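Local coordinates for protein response regulator ChrA (Corynebacterium diphtheriae, PDB 4YN8) that probably binds DNA as the transcription-regulating response regulator of a haem-sensing two-component system, with magnesium bound in its receiver domain, at residues 8-13 with 50-55. The protein carries 1 engineered substitution. Numbering follows the deposited sequence.
Sequences VMLIDD and VVVTDI. With MG (magnesium ion), chain F; SO4 (sulfate ion), chain B.
Asp12 and Asp54 meet over a magnesium ion at the C-terminal end of two parallel strands, 8-11 and 50-53. Asp12 OD1 binds the metal at 2.1 Å and, in one of the two conformers of Asp54, Asp54 OD1 binds it at 2.3 Å; waters 1 and 3 also bind it, and His14 completes the site. In that conformer the two carboxylates stack with their planes 28° apart, and Asp54 OD1 also accepts a hydrogen bond from Lys103. Asp12 has CG anti to its backbone N (chi1 -173°), which carries the carboxylate on past the strand end to the ion. Water 1 links the metal to a sulfate ion, which the backbone N of Ile55 also holds through O4 at 3.1 Å. An aspartate pair around magnesium at this end of the sheet is the hallmark of a CheY-like receiver domain, and Asp54 sits where such domains are usually phosphorylated.

Behind the metal the backbones pair in parallel register, Val8 beside Val50 through Ile11 beside Thr53. Met9 N donates to Val50 O and Met9 O accepts Val52 N at 2.8 Å; Val52 O in turn takes Ile11 N. The last rung, from Asp54 N to Ile11 O, ties the backbone of this metal ligand to the neighbouring strand.

Apolar side chains fill both faces. On one, Val52 straddles its neighbours: CG2 reaches Val8 CG1 at 3.7 Å while CG1 meets Leu10 CD1. On the other, Ile11 CD1 lies against Val51 CG1 and its CB rests 3.7 Å from Thr53 OG1, a hydroxyl that donates to Asp54 O.

Helix 62-72 covers the Ile11, Val51 and Thr53 face through Leu65 and Leu69, while strands 31-37 and 77-81 flank the pair and continue the parallel sheet.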
loop_
_atom_site.group_PDB
_atom_site.type_symbol
_atom_site.label_atom_id
_atom_site.label_comp_id
_atom_site.label_asym_id
_atom_site.label_seq_id
_atom_site.Cartn_x
_atom_site.Cartn_y
_atom_site.Cartn_z
ATOM N N VAL A 8 21.408 -2.334 -14.446
ATOM C CA VAL A 8 20.055 -2.330 -13.924
ATOM C C VAL A 8 19.150 -3.321 -14.610
ATOM O O VAL A 8 19.187 -3.421 -15.844
ATOM C CB VAL A 8 19.475 -0.931 -14.039
ATOM C CG1 VAL A 8 17.941 -0.926 -13.832
ATOM C CG2 VAL A 8 20.179 -0.041 -13.028
ATOM N N MET A 9 18.342 -4.004 -13.826
ATOM C CA MET A 9 17.169 -4.701 -14.342
ATOM C C MET A 9 15.931 -3.897 -14.009
ATOM O O MET A 9 15.714 -3.566 -12.864
ATOM C CB MET A 9 16.997 -6.095 -13.783
ATOM C CG MET A 9 15.740 -6.806 -14.322
ATOM S SD MET A 9 15.884 -8.586 -13.987
ATOM C CE MET A 9 14.963 -9.256 -15.351
ATOM N N LEU A 10 15.161 -3.583 -15.033
ATOM C CA LEU A 10 14.003 -2.695 -14.913
ATOM C C LEU A 10 12.762 -3.510 -15.147
ATOM O O LEU A 10 12.631 -4.135 -16.200
ATOM C CB LEU A 10 14.097 -1.617 -15.985
ATOM C CG LEU A 10 12.889 -0.686 -16.118
ATOM C CD1 LEU A 10 12.755 0.092 -14.831
ATOM C CD2 LEU A 10 13.142 0.233 -17.285
ATOM N N ILE A 11 11.835 -3.467 -14.203
ATOM C CA ILE A 11 10.662 -4.345 -14.185
ATOM C C ILE A 11 9.411 -3.483 -14.071
ATOM O O ILE A 11 9.314 -2.638 -13.164
ATOM C CB ILE A 11 10.746 -5.296 -13.009
ATOM C CG1 ILE A 11 12.083 -6.038 -13.065
ATOM C CG2 ILE A 11 9.583 -6.299 -13.036
ATOM C CD1 ILE A 11 12.207 -7.167 -12.068
ATOM N N ASP A 12 8.488 -3.669 -15.009
ATOM C CA ASP A 12 7.218 -2.934 -15.016
ATOM C C ASP A 12 6.323 -3.655 -15.997
ATOM O O ASP A 12 6.765 -3.980 -17.104
ATOM C CB ASP A 12 7.465 -1.485 -15.489
ATOM C CG ASP A 12 6.252 -0.585 -15.369
ATOM O OD1 ASP A 12 5.072 -1.011 -15.497
ATOM O OD2 ASP A 12 6.528 0.614 -15.134
ATOM N N ASP A 13 5.067 -3.831 -15.621
ATOM C CA ASP A 13 4.117 -4.548 -16.484
ATOM C C ASP A 13 3.589 -3.713 -17.631
ATOM O O ASP A 13 2.888 -4.253 -18.538
ATOM C CB ASP A 13 2.942 -5.046 -15.677
ATOM C CG ASP A 13 2.046 -5.996 -16.473
ATOM O OD1 ASP A 13 2.584 -6.914 -17.130
ATOM O OD2 ASP A 13 0.819 -5.801 -16.409
ATOM N N VAL A 50 21.390 -3.636 -9.580
ATOM C CA VAL A 50 20.218 -3.011 -8.956
ATOM C C VAL A 50 18.975 -3.480 -9.721
ATOM O O VAL A 50 18.980 -3.461 -10.948
ATOM C CB VAL A 50 20.329 -1.467 -9.043
ATOM C CG1 VAL A 50 19.067 -0.853 -8.511
ATOM C CG2 VAL A 50 21.548 -0.921 -8.231
ATOM N N VAL A 51 17.945 -3.863 -8.999
ATOM C CA VAL A 51 16.651 -4.080 -9.580
ATOM C C VAL A 51 15.766 -2.862 -9.339
ATOM O O VAL A 51 15.612 -2.427 -8.163
ATOM C CB VAL A 51 15.962 -5.339 -9.003
ATOM C CG1 VAL A 51 14.535 -5.448 -9.477
ATOM C CG2 VAL A 51 16.728 -6.603 -9.347
ATOM N N VAL A 52 15.225 -2.326 -10.414
ATOM C CA VAL A 52 14.316 -1.186 -10.334
ATOM C C VAL A 52 12.947 -1.714 -10.725
ATOM O O VAL A 52 12.748 -2.169 -11.852
ATOM C CB VAL A 52 14.770 -0.042 -11.251
ATOM C CG1 VAL A 52 13.772 1.111 -11.244
ATOM C CG2 VAL A 52 16.168 0.435 -10.855
ATOM N N THR A 53 11.982 -1.652 -9.799
ATOM C CA THR A 53 10.688 -2.305 -10.032
ATOM C C THR A 53 9.504 -1.435 -9.606
ATOM O O THR A 53 9.655 -0.645 -8.732
ATOM C CB THR A 53 10.584 -3.669 -9.288
ATOM O OG1 THR A 53 9.364 -4.369 -9.700
ATOM C CG2 THR A 53 10.561 -3.547 -7.815
ATOM N N ASP A 54 8.438 -1.587 -10.403
ATOM C CA ASP A 54 7.024 -1.272 -10.170
ATOM C C ASP A 54 6.429 -2.058 -9.006
ATOM O O ASP A 54 6.965 -3.110 -8.634
ATOM C CB ASP A 54 6.355 -1.883 -11.494
ATOM C CG ASP A 54 5.105 -1.299 -11.859
ATOM O OD1 ASP A 54 5.047 -0.090 -12.278
ATOM O OD2 ASP A 54 4.134 -2.071 -11.848
ATOM N N ILE A 55 5.260 -1.638 -8.476
ATOM C CA ILE A 55 4.533 -2.454 -7.527
ATOM C C ILE A 55 3.498 -3.366 -8.222
ATOM O O ILE A 55 3.564 -4.597 -8.099
ATOM C CB ILE A 55 3.803 -1.597 -6.457
ATOM C CG1 ILE A 55 4.757 -0.636 -5.782
ATOM C CG2 ILE A 55 3.026 -2.489 -5.522
ATOM C CD1 ILE A 55 4.053 0.346 -4.861
HETATM MG MG MG F . 3.635 -0.418 -14.047
HETATM S S SO4 B . 2.779 1.325 -9.325
HETATM O O1 SO4 B . 2.938 2.585 -10.074
HETATM O O2 SO4 B . 1.489 1.344 -8.632
HETATM O O3 SO4 B . 2.807 0.064 -10.107
HETATM O O4 SO4 B . 3.894 1.193 -8.283
HETATM O O HOH W 1 2.287 0.152 -12.690
HETATM O O HOH W 2 3.905 -2.502 -13.413
HETATM O O HOH W 3 4.090 1.349 -14.998
#